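Local coordinates for hypothetical UPF0204 protein AF0625 (Archaeoglobus fulgidus, PDB 1YQE) that probably acts as a zinc-dependent deacylase that hydrolyses D-aminoacyl-tRNAs to free tRNA and D-amino acids, at residues A[5-10]-A[72-77]; A[60-65]-A[147-152]; A[100-105]-A[141-146]; A[109-114]-A[235-240]. All coordinates share one frame; numbering follows the deposited sequence.

Contact 1 of 4, residues A[5-10]-A[72-77]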
loop_
_atom_site.group_PDB
_atom_site.type_symbol
_atom_site.label_atom_id
_atom_site.label_comp_id
_atom_site.label_asym_id
_atom_site.label_seq_id
_atom_site.Cartn_x
_atom_site.Cartn_y
_atom_site.Cartn_z
ATOM N N MET A 5 -15.897 -8.289 4.244
ATOM C CA MET A 5 -15.245 -7.499 5.273
ATOM C C MET A 5 -13.758 -7.307 5.028
ATOM O O MET A 5 -13.111 -8.116 4.360
ATOM C CB MET A 5 -15.471 -8.139 6.638
ATOM C CG MET A 5 -16.933 -8.343 6.957
ATOM S SD MET A 5 -17.177 -8.890 8.630
ATOM C CE MET A 5 -17.503 -7.330 9.432
ATOM N N LYS A 6 -13.227 -6.222 5.579
ATOM C CA LYS A 6 -11.818 -5.893 5.433
ATOM C C LYS A 6 -11.045 -6.343 6.665
ATOM O O LYS A 6 -11.564 -6.324 7.780
ATOM C CB LYS A 6 -11.671 -4.389 5.194
ATOM C CG LYS A 6 -12.425 -3.936 3.945
ATOM C CD LYS A 6 -12.244 -2.463 3.648
ATOM C CE LYS A 6 -12.899 -2.095 2.325
ATOM N NZ LYS A 6 -14.382 -2.202 2.383
ATOM N N LEU A 7 -9.798 -6.756 6.453
ATOM C CA LEU A 7 -8.960 -7.250 7.535
ATOM C C LEU A 7 -7.685 -6.447 7.739
ATOM O O LEU A 7 -6.901 -6.260 6.805
ATOM C CB LEU A 7 -8.583 -8.711 7.258
ATOM C CG LEU A 7 -7.561 -9.394 8.172
ATOM C CD1 LEU A 7 -8.084 -9.461 9.594
ATOM C CD2 LEU A 7 -7.286 -10.803 7.644
ATOM N N VAL A 8 -7.488 -5.973 8.962
ATOM C CA VAL A 8 -6.286 -5.223 9.317
ATOM C C VAL A 8 -5.346 -6.235 9.967
ATOM O O VAL A 8 -5.743 -6.961 10.872
ATOM C CB VAL A 8 -6.605 -4.088 10.310
ATOM C CG1 VAL A 8 -5.315 -3.374 10.728
ATOM C CG2 VAL A 8 -7.563 -3.103 9.667
ATOM N N VAL A 9 -4.109 -6.291 9.488
ATOM C CA VAL A 9 -3.125 -7.236 10.007
ATOM C C VAL A 9 -1.923 -6.521 10.603
ATOM O O VAL A 9 -1.370 -5.612 9.985
ATOM C CB VAL A 9 -2.612 -8.164 8.881
ATOM C CG1 VAL A 9 -1.476 -9.039 9.400
ATOM C CG2 VAL A 9 -3.749 -9.016 8.345
ATOM N N CYS A 10 -1.516 -6.943 11.798
ATOM C CA CYS A 10 -0.359 -6.353 12.467
ATOM C C CYS A 10 0.521 -7.427 13.102
ATOM O O CYS A 10 0.113 -8.582 13.243
ATOM C CB CYS A 10 -0.801 -5.351 13.539
ATOM S SG CYS A 10 -1.764 -6.046 14.900
ATOM N N GLU A 72 -12.181 -9.550 2.081
ATOM C CA GLU A 72 -11.916 -9.163 0.698
ATOM C C GLU A 72 -10.568 -8.494 0.475
ATOM O O GLU A 72 -10.106 -8.397 -0.661
ATOM C CB GLU A 72 -13.027 -8.240 0.189
ATOM C CG GLU A 72 -13.320 -7.069 1.106
ATOM C CD GLU A 72 -14.428 -6.173 0.581
ATOM O OE1 GLU A 72 -15.243 -6.641 -0.243
ATOM O OE2 GLU A 72 -14.488 -5.000 1.005
ATOM N N GLU A 73 -9.944 -8.022 1.547
ATOM C CA GLU A 73 -8.646 -7.380 1.416
ATOM C C GLU A 73 -7.955 -7.245 2.760
ATOM O O GLU A 73 -8.574 -7.401 3.813
ATOM C CB GLU A 73 -8.790 -5.989 0.785
ATOM C CG GLU A 73 -9.255 -4.904 1.748
ATOM C CD GLU A 73 -9.198 -3.516 1.132
ATOM O OE1 GLU A 73 -10.215 -3.063 0.566
ATOM O OE2 GLU A 73 -8.127 -2.884 1.202
ATOM N N ILE A 74 -6.664 -6.942 2.707
ATOM C CA ILE A 74 -5.859 -6.767 3.902
ATOM C C ILE A 74 -5.202 -5.396 3.949
ATOM O O ILE A 74 -4.676 -4.911 2.950
ATOM C CB ILE A 74 -4.720 -7.813 3.982
ATOM C CG1 ILE A 74 -5.302 -9.224 4.083
ATOM C CG2 ILE A 74 -3.825 -7.527 5.185
ATOM C CD1 ILE A 74 -4.238 -10.324 4.020
ATOM N N LEU A 75 -5.256 -4.773 5.118
ATOM C CA LEU A 75 -4.588 -3.504 5.343
ATOM C C LEU A 75 -3.524 -3.838 6.390
ATOM O O LEU A 75 -3.837 -4.023 7.570
ATOM C CB LEU A 75 -5.548 -2.444 5.892
ATOM C CG LEU A 75 -6.599 -1.880 4.930
ATOM C CD1 LEU A 75 -7.859 -2.736 4.970
ATOM C CD2 LEU A 75 -6.940 -0.459 5.332
ATOM N N PHE A 76 -2.274 -3.966 5.951
ATOM C CA PHE A 76 -1.184 -4.264 6.873
ATOM C C PHE A 76 -0.825 -2.988 7.611
ATOM O O PHE A 76 -0.572 -1.961 6.984
ATOM C CB PHE A 76 0.060 -4.752 6.125
ATOM C CG PHE A 76 -0.096 -6.103 5.495
ATOM C CD1 PHE A 76 -0.273 -6.226 4.124
ATOM C CD2 PHE A 76 -0.042 -7.260 6.274
ATOM C CE1 PHE A 76 -0.391 -7.483 3.529
ATOM C CE2 PHE A 76 -0.161 -8.519 5.689
ATOM C CZ PHE A 76 -0.334 -8.630 4.313
ATOM N N ALA A 77 -0.808 -3.057 8.940
ATOM C CA ALA A 77 -0.469 -1.911 9.775
ATOM C C ALA A 77 0.919 -2.203 10.322
ATOM O O ALA A 77 1.116 -3.190 11.024
ATOM C CB ALA A 77 -1.473 -1.773 10.913
#

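Contact 2 of 4, residues A[60-65]-A[147-152]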
loop_
_atom_site.group_PDB
_atom_site.type_symbol
_atom_site.label_atom_id
_atom_site.label_comp_id
_atom_site.label_asym_id
_atom_site.label_seq_id
_atom_site.Cartn_x
_atom_site.Cartn_y
_atom_site.Cartn_z
ATOM N N HIS A 60 2.062 -15.764 1.887
ATOM C CA HIS A 60 0.906 -16.657 2.022
ATOM C C HIS A 60 0.102 -16.496 3.308
ATOM O O HIS A 60 -0.736 -17.342 3.628
ATOM C CB HIS A 60 1.354 -18.119 1.892
ATOM C CG HIS A 60 1.962 -18.445 0.565
ATOM N ND1 HIS A 60 1.251 -18.385 -0.613
ATOM C CD2 HIS A 60 3.224 -18.800 0.225
ATOM C CE1 HIS A 60 2.047 -18.686 -1.622
ATOM N NE2 HIS A 60 3.250 -18.941 -1.141
ATOM N N ILE A 61 0.327 -15.413 4.044
ATOM C CA ILE A 61 -0.410 -15.228 5.286
ATOM C C ILE A 61 -1.905 -15.029 5.038
ATOM O O ILE A 61 -2.725 -15.307 5.916
ATOM C CB ILE A 61 0.144 -14.044 6.102
ATOM C CG1 ILE A 61 -0.405 -14.113 7.531
ATOM C CG2 ILE A 61 -0.221 -12.722 5.435
ATOM C CD1 ILE A 61 0.174 -13.080 8.460
ATOM N N ASP A 62 -2.267 -14.559 3.847
ATOM C CA ASP A 62 -3.677 -14.363 3.530
ATOM C C ASP A 62 -4.384 -15.715 3.445
ATOM O O ASP A 62 -5.527 -15.851 3.890
ATOM C CB ASP A 62 -3.859 -13.596 2.212
ATOM C CG ASP A 62 -3.095 -14.215 1.054
ATOM O OD1 ASP A 62 -3.505 -14.000 -0.109
ATOM O OD2 ASP A 62 -2.080 -14.904 1.301
ATOM N N GLU A 63 -3.698 -16.709 2.880
ATOM C CA GLU A 63 -4.259 -18.053 2.755
ATOM C C GLU A 63 -4.442 -18.666 4.136
ATOM O O GLU A 63 -5.437 -19.341 4.398
ATOM C CB GLU A 63 -3.336 -18.960 1.934
ATOM C CG GLU A 63 -2.997 -18.452 0.544
ATOM C CD GLU A 63 -2.122 -19.424 -0.232
ATOM O OE1 GLU A 63 -1.152 -19.959 0.352
ATOM O OE2 GLU A 63 -2.400 -19.648 -1.430
ATOM N N LYS A 64 -3.467 -18.435 5.013
ATOM C CA LYS A 64 -3.507 -18.959 6.374
ATOM C C LYS A 64 -4.672 -18.376 7.172
ATOM O O LYS A 64 -5.397 -19.102 7.858
ATOM C CB LYS A 64 -2.192 -18.643 7.092
ATOM C CG LYS A 64 -0.972 -19.255 6.427
ATOM C CD LYS A 64 0.310 -18.842 7.120
ATOM C CE LYS A 64 1.513 -19.481 6.443
ATOM N NZ LYS A 64 2.788 -19.123 7.120
ATOM N N LEU A 65 -4.846 -17.065 7.082
ATOM C CA LEU A 65 -5.920 -16.396 7.804
ATOM C C LEU A 65 -7.299 -16.716 7.234
ATOM O O LEU A 65 -8.286 -16.760 7.974
ATOM C CB LEU A 65 -5.691 -14.881 7.793
ATOM C CG LEU A 65 -4.564 -14.366 8.691
ATOM C CD1 LEU A 65 -4.122 -12.973 8.247
ATOM C CD2 LEU A 65 -5.040 -14.347 10.133
ATOM N N GLU A 147 4.031 -12.974 -1.874
ATOM C CA GLU A 147 3.018 -13.989 -2.113
ATOM C C GLU A 147 1.696 -13.728 -1.400
ATOM O O GLU A 147 1.322 -14.449 -0.481
ATOM C CB GLU A 147 3.570 -15.361 -1.726
ATOM C CG GLU A 147 4.977 -15.621 -2.266
ATOM C CD GLU A 147 5.105 -15.374 -3.761
ATOM O OE1 GLU A 147 4.447 -16.084 -4.548
ATOM O OE2 GLU A 147 5.866 -14.469 -4.156
ATOM N N ILE A 148 0.997 -12.685 -1.835
ATOM C CA ILE A 148 -0.299 -12.317 -1.271
ATOM C C ILE A 148 -1.251 -12.173 -2.454
ATOM O O ILE A 148 -1.004 -11.374 -3.355
ATOM C CB ILE A 148 -0.234 -10.972 -0.511
ATOM C CG1 ILE A 148 0.800 -11.052 0.621
ATOM C CG2 ILE A 148 -1.615 -10.625 0.046
ATOM C CD1 ILE A 148 0.472 -12.063 1.726
ATOM N N SER A 149 -2.324 -12.962 -2.455
ATOM C CA SER A 149 -3.303 -12.941 -3.539
ATOM C C SER A 149 -4.471 -12.011 -3.262
ATOM O O SER A 149 -5.106 -11.504 -4.189
ATOM C CB SER A 149 -3.846 -14.351 -3.794
ATOM O OG SER A 149 -2.838 -15.180 -4.328
ATOM N N LYS A 150 -4.781 -11.814 -1.991
ATOM C CA LYS A 150 -5.870 -10.915 -1.628
ATOM C C LYS A 150 -5.366 -9.494 -1.826
ATOM O O LYS A 150 -4.183 -9.224 -1.632
ATOM C CB LYS A 150 -6.263 -11.115 -0.160
ATOM C CG LYS A 150 -7.188 -12.296 0.098
ATOM C CD LYS A 150 -8.609 -11.989 -0.343
ATOM C CE LYS A 150 -9.498 -13.228 -0.250
ATOM N NZ LYS A 150 -9.508 -13.794 1.120
ATOM N N PRO A 151 -6.249 -8.566 -2.238
ATOM C CA PRO A 151 -5.789 -7.186 -2.425
ATOM C C PRO A 151 -5.182 -6.691 -1.108
ATOM O O PRO A 151 -5.700 -6.983 -0.033
ATOM C CB PRO A 151 -7.074 -6.446 -2.788
ATOM C CG PRO A 151 -7.848 -7.499 -3.555
ATOM C CD PRO A 151 -7.639 -8.735 -2.703
ATOM N N SER A 152 -4.084 -5.950 -1.176
ATOM C CA SER A 152 -3.478 -5.469 0.057
ATOM C C SER A 152 -2.569 -4.267 -0.126
ATOM O O SER A 152 -2.285 -3.843 -1.243
ATOM C CB SER A 152 -2.691 -6.597 0.731
ATOM O OG SER A 152 -1.519 -6.914 -0.001
HETATM O O HOH W 1 -1.315 -16.436 -1.110
#

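Contact 3 of 4, residues A[100-105]-A[141-146]. With POP (pyrophosphate 2-), chain B.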
loop_
_atom_site.group_PDB
_atom_site.type_symbol
_atom_site.label_atom_id
_atom_site.label_comp_id
_atom_site.label_asym_id
_atom_site.label_seq_id
_atom_site.Cartn_x
_atom_site.Cartn_y
_atom_site.Cartn_z
ATOM N N ALA A 100 15.301 -9.750 -3.788
ATOM C CA ALA A 100 14.400 -10.009 -2.669
ATOM C C ALA A 100 15.203 -10.099 -1.373
ATOM O O ALA A 100 15.248 -11.144 -0.727
ATOM C CB ALA A 100 13.628 -11.302 -2.905
ATOM N N ASP A 101 15.835 -8.992 -0.995
ATOM C CA ASP A 101 16.651 -8.948 0.214
ATOM C C ASP A 101 15.860 -8.832 1.504
ATOM O O ASP A 101 16.387 -9.109 2.580
ATOM C CB ASP A 101 17.649 -7.786 0.156
ATOM C CG ASP A 101 18.822 -8.068 -0.757
ATOM O OD1 ASP A 101 19.004 -9.243 -1.143
ATOM O OD2 ASP A 101 19.568 -7.117 -1.074
ATOM N N PHE A 102 14.602 -8.419 1.413
ATOM C CA PHE A 102 13.815 -8.275 2.625
ATOM C C PHE A 102 12.420 -8.870 2.551
ATOM O O PHE A 102 11.413 -8.185 2.761
ATOM C CB PHE A 102 13.783 -6.800 3.030
ATOM C CG PHE A 102 15.151 -6.246 3.321
ATOM C CD1 PHE A 102 15.906 -6.756 4.374
ATOM C CD2 PHE A 102 15.720 -5.284 2.496
ATOM C CE1 PHE A 102 17.219 -6.319 4.598
ATOM C CE2 PHE A 102 17.030 -4.839 2.711
ATOM C CZ PHE A 102 17.778 -5.362 3.763
ATOM N N GLY A 103 12.383 -10.166 2.256
ATOM C CA GLY A 103 11.126 -10.884 2.176
ATOM C C GLY A 103 10.622 -11.169 0.778
ATOM O O GLY A 103 10.958 -10.467 -0.175
ATOM N N GLY A 104 9.809 -12.215 0.664
ATOM C CA GLY A 104 9.236 -12.576 -0.615
ATOM C C GLY A 104 10.171 -13.240 -1.606
ATOM O O GLY A 104 11.277 -13.668 -1.262
ATOM N N LYS A 105 9.710 -13.309 -2.851
ATOM C CA LYS A 105 10.462 -13.926 -3.940
ATOM C C LYS A 105 10.776 -12.915 -5.038
ATOM O O LYS A 105 10.064 -11.922 -5.211
ATOM C CB LYS A 105 9.645 -15.076 -4.537
ATOM C CG LYS A 105 9.234 -16.131 -3.524
ATOM C CD LYS A 105 8.342 -17.182 -4.166
ATOM C CE LYS A 105 8.144 -18.381 -3.252
ATOM N NZ LYS A 105 7.578 -18.008 -1.920
ATOM N N THR A 141 6.902 0.275 -4.774
ATOM C CA THR A 141 6.723 -1.132 -4.447
ATOM C C THR A 141 8.086 -1.702 -4.073
ATOM O O THR A 141 9.058 -1.512 -4.797
ATOM C CB THR A 141 6.177 -1.913 -5.652
ATOM O OG1 THR A 141 4.847 -1.464 -5.937
ATOM C CG2 THR A 141 6.160 -3.404 -5.371
ATOM N N HIS A 142 8.156 -2.375 -2.932
ATOM C CA HIS A 142 9.400 -2.979 -2.472
ATOM C C HIS A 142 9.174 -3.850 -1.244
ATOM O O HIS A 142 8.176 -3.704 -0.538
ATOM C CB HIS A 142 10.430 -1.904 -2.131
ATOM C CG HIS A 142 10.069 -1.087 -0.933
ATOM N ND1 HIS A 142 10.889 -0.981 0.170
ATOM C CD2 HIS A 142 8.969 -0.348 -0.656
ATOM C CE1 HIS A 142 10.306 -0.215 1.076
ATOM N NE2 HIS A 142 9.140 0.182 0.600
ATOM N N HIS A 143 10.124 -4.755 -1.008
ATOM C CA HIS A 143 10.102 -5.678 0.118
ATOM C C HIS A 143 8.951 -6.671 0.106
ATOM O O HIS A 143 7.969 -6.499 -0.617
ATOM C CB HIS A 143 10.101 -4.896 1.437
ATOM C CG HIS A 143 11.400 -4.206 1.729
ATOM N ND1 HIS A 143 11.620 -3.486 2.883
ATOM C CD2 HIS A 143 12.551 -4.135 1.017
ATOM C CE1 HIS A 143 12.850 -3.002 2.870
ATOM N NE2 HIS A 143 13.436 -3.381 1.750
ATOM N N GLY A 144 9.090 -7.722 0.907
ATOM C CA GLY A 144 8.049 -8.730 0.994
ATOM C C GLY A 144 6.909 -8.197 1.847
ATOM O O GLY A 144 7.000 -7.088 2.373
ATOM N N PRO A 145 5.813 -8.948 1.992
ATOM C CA PRO A 145 5.610 -10.265 1.384
ATOM C C PRO A 145 5.144 -10.133 -0.073
ATOM O O PRO A 145 4.353 -9.248 -0.412
ATOM C CB PRO A 145 4.559 -10.891 2.295
ATOM C CG PRO A 145 3.682 -9.683 2.620
ATOM C CD PRO A 145 4.699 -8.598 2.897
ATOM N N SER A 146 5.649 -10.997 -0.944
ATOM C CA SER A 146 5.258 -10.937 -2.344
ATOM C C SER A 146 4.131 -11.909 -2.662
ATOM O O SER A 146 3.362 -11.691 -3.597
ATOM C CB SER A 146 6.455 -11.246 -3.242
ATOM O OG SER A 146 6.936 -12.549 -2.986
HETATM P P1 POP B . 10.931 -3.289 8.492
HETATM O O1 POP B . 12.100 -2.615 9.193
HETATM O O2 POP B . 10.052 -3.960 9.555
HETATM O O3 POP B . 11.407 -4.367 7.530
HETATM O O POP B . 9.953 -2.185 7.725
HETATM P P2 POP B . 10.340 -1.417 6.303
HETATM O O4 POP B . 11.725 -1.739 5.810
HETATM O O5 POP B . 10.205 0.058 6.489
HETATM O O6 POP B . 9.180 -1.909 5.301
#

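Contact 4 of 4, residues A[109-114]-A[235-240]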
loop_
_atom_site.group_PDB
_atom_site.type_symbol
_atom_site.label_atom_id
_atom_site.label_comp_id
_atom_site.label_asym_id
_atom_site.label_seq_id
_atom_site.Cartn_x
_atom_site.Cartn_y
_atom_site.Cartn_z
ATOM N N LEU A 109 4.961 -10.032 -7.273
ATOM C CA LEU A 109 4.234 -8.883 -6.750
ATOM C C LEU A 109 2.982 -9.273 -5.975
ATOM O O LEU A 109 2.295 -10.224 -6.337
ATOM C CB LEU A 109 3.828 -7.968 -7.910
ATOM C CG LEU A 109 4.924 -7.401 -8.821
ATOM C CD1 LEU A 109 4.292 -6.748 -10.049
ATOM C CD2 LEU A 109 5.761 -6.396 -8.036
ATOM N N ALA A 110 2.688 -8.535 -4.910
ATOM C CA ALA A 110 1.489 -8.798 -4.128
ATOM C C ALA A 110 0.329 -8.083 -4.812
ATOM O O ALA A 110 0.524 -7.089 -5.512
ATOM C CB ALA A 110 1.663 -8.281 -2.703
ATOM N N LYS A 111 -0.878 -8.601 -4.629
ATOM C CA LYS A 111 -2.062 -7.992 -5.215
ATOM C C LYS A 111 -2.335 -6.659 -4.504
ATOM O O LYS A 111 -2.516 -6.628 -3.294
ATOM C CB LYS A 111 -3.260 -8.936 -5.039
ATOM C CG LYS A 111 -4.613 -8.402 -5.514
ATOM C CD LYS A 111 -4.727 -8.372 -7.021
ATOM C CE LYS A 111 -6.179 -8.173 -7.451
ATOM N NZ LYS A 111 -6.334 -8.148 -8.929
ATOM N N PRO A 112 -2.348 -5.541 -5.246
ATOM C CA PRO A 112 -2.609 -4.245 -4.603
ATOM C C PRO A 112 -4.092 -4.004 -4.324
ATOM O O PRO A 112 -4.947 -4.775 -4.753
ATOM C CB PRO A 112 -2.048 -3.241 -5.609
ATOM C CG PRO A 112 -2.297 -3.913 -6.920
ATOM C CD PRO A 112 -1.924 -5.362 -6.647
ATOM N N SER A 113 -4.384 -2.933 -3.590
ATOM C CA SER A 113 -5.763 -2.557 -3.272
ATOM C C SER A 113 -5.816 -1.049 -3.519
ATOM O O SER A 113 -5.926 -0.252 -2.584
ATOM C CB SER A 113 -6.079 -2.874 -1.808
ATOM O OG SER A 113 -7.469 -2.772 -1.549
ATOM N N PRO A 114 -5.734 -0.644 -4.797
ATOM C CA PRO A 114 -5.744 0.747 -5.271
ATOM C C PRO A 114 -6.838 1.666 -4.750
ATOM O O PRO A 114 -6.568 2.818 -4.406
ATOM C CB PRO A 114 -5.800 0.596 -6.792
ATOM C CG PRO A 114 -5.123 -0.716 -7.025
ATOM C CD PRO A 114 -5.714 -1.571 -5.942
ATOM N N VAL A 235 0.405 -4.389 -14.216
ATOM C CA VAL A 235 -0.808 -3.716 -14.670
ATOM C C VAL A 235 -2.047 -4.588 -14.467
ATOM O O VAL A 235 -3.042 -4.137 -13.900
ATOM C CB VAL A 235 -0.683 -3.314 -16.161
ATOM C CG1 VAL A 235 -2.056 -3.057 -16.774
ATOM C CG2 VAL A 235 0.175 -2.066 -16.280
ATOM N N LYS A 236 -1.982 -5.836 -14.919
ATOM C CA LYS A 236 -3.120 -6.737 -14.778
ATOM C C LYS A 236 -3.429 -7.021 -13.316
ATOM O O LYS A 236 -4.594 -7.090 -12.918
ATOM C CB LYS A 236 -2.859 -8.046 -15.530
ATOM C CG LYS A 236 -2.762 -7.875 -17.030
ATOM C CD LYS A 236 -2.421 -9.188 -17.731
ATOM C CE LYS A 236 -3.546 -10.205 -17.614
ATOM N NZ LYS A 236 -3.223 -11.458 -18.353
ATOM N N LEU A 237 -2.384 -7.175 -12.511
ATOM C CA LEU A 237 -2.547 -7.443 -11.088
ATOM C C LEU A 237 -3.194 -6.238 -10.396
ATOM O O LEU A 237 -4.049 -6.389 -9.525
ATOM C CB LEU A 237 -1.178 -7.735 -10.460
ATOM C CG LEU A 237 -1.153 -8.392 -9.081
ATOM C CD1 LEU A 237 -1.840 -9.749 -9.152
ATOM C CD2 LEU A 237 0.293 -8.551 -8.617
ATOM N N SER A 238 -2.781 -5.043 -10.798
ATOM C CA SER A 238 -3.306 -3.807 -10.227
ATOM C C SER A 238 -4.681 -3.444 -10.777
ATOM O O SER A 238 -5.360 -2.584 -10.225
ATOM C CB SER A 238 -2.346 -2.647 -10.512
ATOM O OG SER A 238 -1.055 -2.896 -9.979
ATOM N N GLU A 239 -5.083 -4.104 -11.859
ATOM C CA GLU A 239 -6.358 -3.823 -12.523
ATOM C C GLU A 239 -6.296 -2.385 -13.040
ATOM O O GLU A 239 -7.297 -1.668 -13.094
ATOM C CB GLU A 239 -7.538 -4.035 -11.555
ATOM C CG GLU A 239 -7.614 -5.484 -11.053
ATOM C CD GLU A 239 -8.864 -5.811 -10.244
ATOM O OE1 GLU A 239 -8.837 -6.834 -9.525
ATOM O OE2 GLU A 239 -9.870 -5.071 -10.328
ATOM N N ALA A 240 -5.093 -1.988 -13.444
ATOM C CA ALA A 240 -4.836 -0.652 -13.956
ATOM C C ALA A 240 -5.239 -0.476 -15.409
ATOM O O ALA A 240 -5.170 -1.414 -16.207
ATOM C CB ALA A 240 -3.360 -0.319 -13.805
HETATM O O HOH W 2 -5.743 -9.573 -11.613
#

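Contact 1 of 4, residues A[5-10]-A[72-77]
Glu72 opens the contact by giving its backbone N to Met5 O (2.8 Å), at the start of a parallel pairing between strands 6-11 and 73-81 inside the large mixed sheet. Its carboxylate also reaches across: CG lies between backbone N and carbonyl carbon (chi1 51°), which places OE2 3.1 Å from Lys6 NZ in a salt bridge. Lys6 NZ has a second acceptor in Ile181 O. Glu73 returns its carbonyl O to Leu7 N and lays OE1 against the aliphatic end of Lys6, 3.4 Å from CE, while the carboxylate itself is held by Thr116. Ile74 sends CG2 to Val9 CG2 at 3.5 Å, a tight methyl pair on the face shared by Leu7, Val9 and Phe76. Leu75 is bonded twice through its backbone, N to Leu7 O and O to Val9 N. Phe76 runs beside Val9, pointing the same way, with Ile74 CG2 over its ring centre and Phe154 stacked on the ring. Ala77 ends the series: its N meets Val9 O at 2.8 Å with an N-H...O angle of 172°, nearly straight.

Contact 2 of 4, residues A[60-65]-A[147-152]
Asp62 OD1 accepts two backbone N-H groups of the loop 147-152, from Ser149 N at 2.8 Å and Lys150 N at 3.2 Å, so that a side chain from the N-terminal turn of helix 61-65, for which His60 is the N-cap residue, holds the irregular loop leading into strand 152-159. Both donors approach from the same face of the carboxylate: Ser149 N stands 35° out of its plane, whereas Lys150 N comes on the anti side and lies closer to the plane. With chi1 at 53°, CG sits between the backbone N and the carbonyl carbon of Asp62, directing the carboxylate to the loop. The other oxygen, OD2, takes a hydrogen bond from a water that also makes a weak bond to Glu147 O.

One residue before the helix, His60 donates its backbone N to Glu147 O at 2.8 Å. Its imidazole lies alongside the Glu147 side chain, with Glu147 CB over one face, 3.7 Å from the ring centroid and close to the ring normal, a CH-pi contact. The Glu147 carboxylate is turned 64° from the ring and finds its hydrogen bond at Ser108. Lys150 likewise directs its ammonium elsewhere, to the carbonyl O and ring of Phe71.

Ile148 supplies the packing. Its side chain and that of Asp62 run antiparallel alongside each other, with Ile148 CD1 3.8 Å from Asp62 OD2; the same methyl makes an apolar contact with Ile61 CG2, also at 3.8 Å.

Contact 3 of 4, residues A[100-105]-A[141-146]
Phe102 O accepts a hydrogen bond from Gly144 N at 3.0 Å, nearly straight at hydrogen (171°) although the donor stands above the carbonyl plane, and the chains close to 3.9 Å between the CA atoms of Gly103 and Gly144. Gly103, Gly104 and Gly144 meet here without side chains, Gly103 and Gly104 at positive phi. Phe102 and His143 run side by side. Phe102 CB covers one face of the imidazole, 3.6 Å from its centroid, and the phenyl ring turns an edge to that face with planes 64° apart, an offset edge-to-face pair. His142 ND1 lies over the opposite face, so the imidazole is sandwiched with its edge toward the pyrophosphate, whose O4 lies in the ring plane 3.4 Å from His143 CE1. His143 belongs to the pyrophosphate pocket, alongside Arg54, Arg79 and Ser81, which hydrogen-bond the ligand. Farther along, Ser146 OG accepts from Lys105 N at 2.9 Å. Both segments are loops: 100-105 lies between strand 88-92 and helix 114-125, whereas the loop holding 141-146 connects strands 135-138 and 152-159.

Contact 4 of 4, residues A[109-114]-A[235-240]
The Glu239 carboxylate, the flat group of this contact, is met by Lys111 NZ at OE1 on the anti lone pair, 2.9 Å away, in a salt bridge whose side chains cross at about a right angle. Pro112, its ring puckered C-gamma endo, puts CG 3.5 Å from Ser238 CA, a close carbon-carbon approach, and CD 4.0 Å from Leu237 CG. Pro114 adds its CG against Ser238 O.

Together these groups pack the loop that precedes helix 114-125 on the C-terminal end of helix 228-238. That helix closes in a Schellman motif: Glu239 is its C-prime residue, with positive phi, Ala240 N bonds to Val235 O, and Glu239 N bonds weakly to Lys236 O.

Lys111 starts with CG anti to its own backbone N (chi1 176°), then bends at chi2 (73°), and this course brings NZ to the helix end. There Lys111 NZ donates to Leu237 O at 2.9 Å, tilted 24° from the carbonyl plane, and makes a weak bond to a water that donates to Lys236 O. Leu237 fits its CD2 into the loop backbone, 3.4 Å from Ala110 O, while the same methyl touches Leu109 CB. Ser238 OG turns back to Ala234 O within its own helix.

Chemically, the ammonium meets both a carboxylate and a carbonyl at the negative end of the helix dipole, an environment expected to favour the protonated lysine and to pair its charge with the helix terminus.

How the contacts relate
The loop 147-152 of contact 2 joins contacts 1 and 4 by probable hydrogen bonds: Pro151 O to Ile74 N of contact 1 at 2.9 Å, and, to contact 4, Ser152 N to Lys111 O at 2.7 Å and Lys111 N to Ile148 O at 3.1 Å. Contacts 1 and 4 also meet directly, through a weak hydrogen bond between Glu73 OE2 and Ser113 OG (2.8 Å). Contact 3 is nested in the chain loop closed by contact 2 and includes His143 of the pyrophosphate pocket. The side chains of Phe76, Ile148 and Ala110 lie about 10, 13 and 13 Å from that ligand. Contact 4 brings the loop 109-114 to helix 228-238, which packs on the smaller parallel sheet.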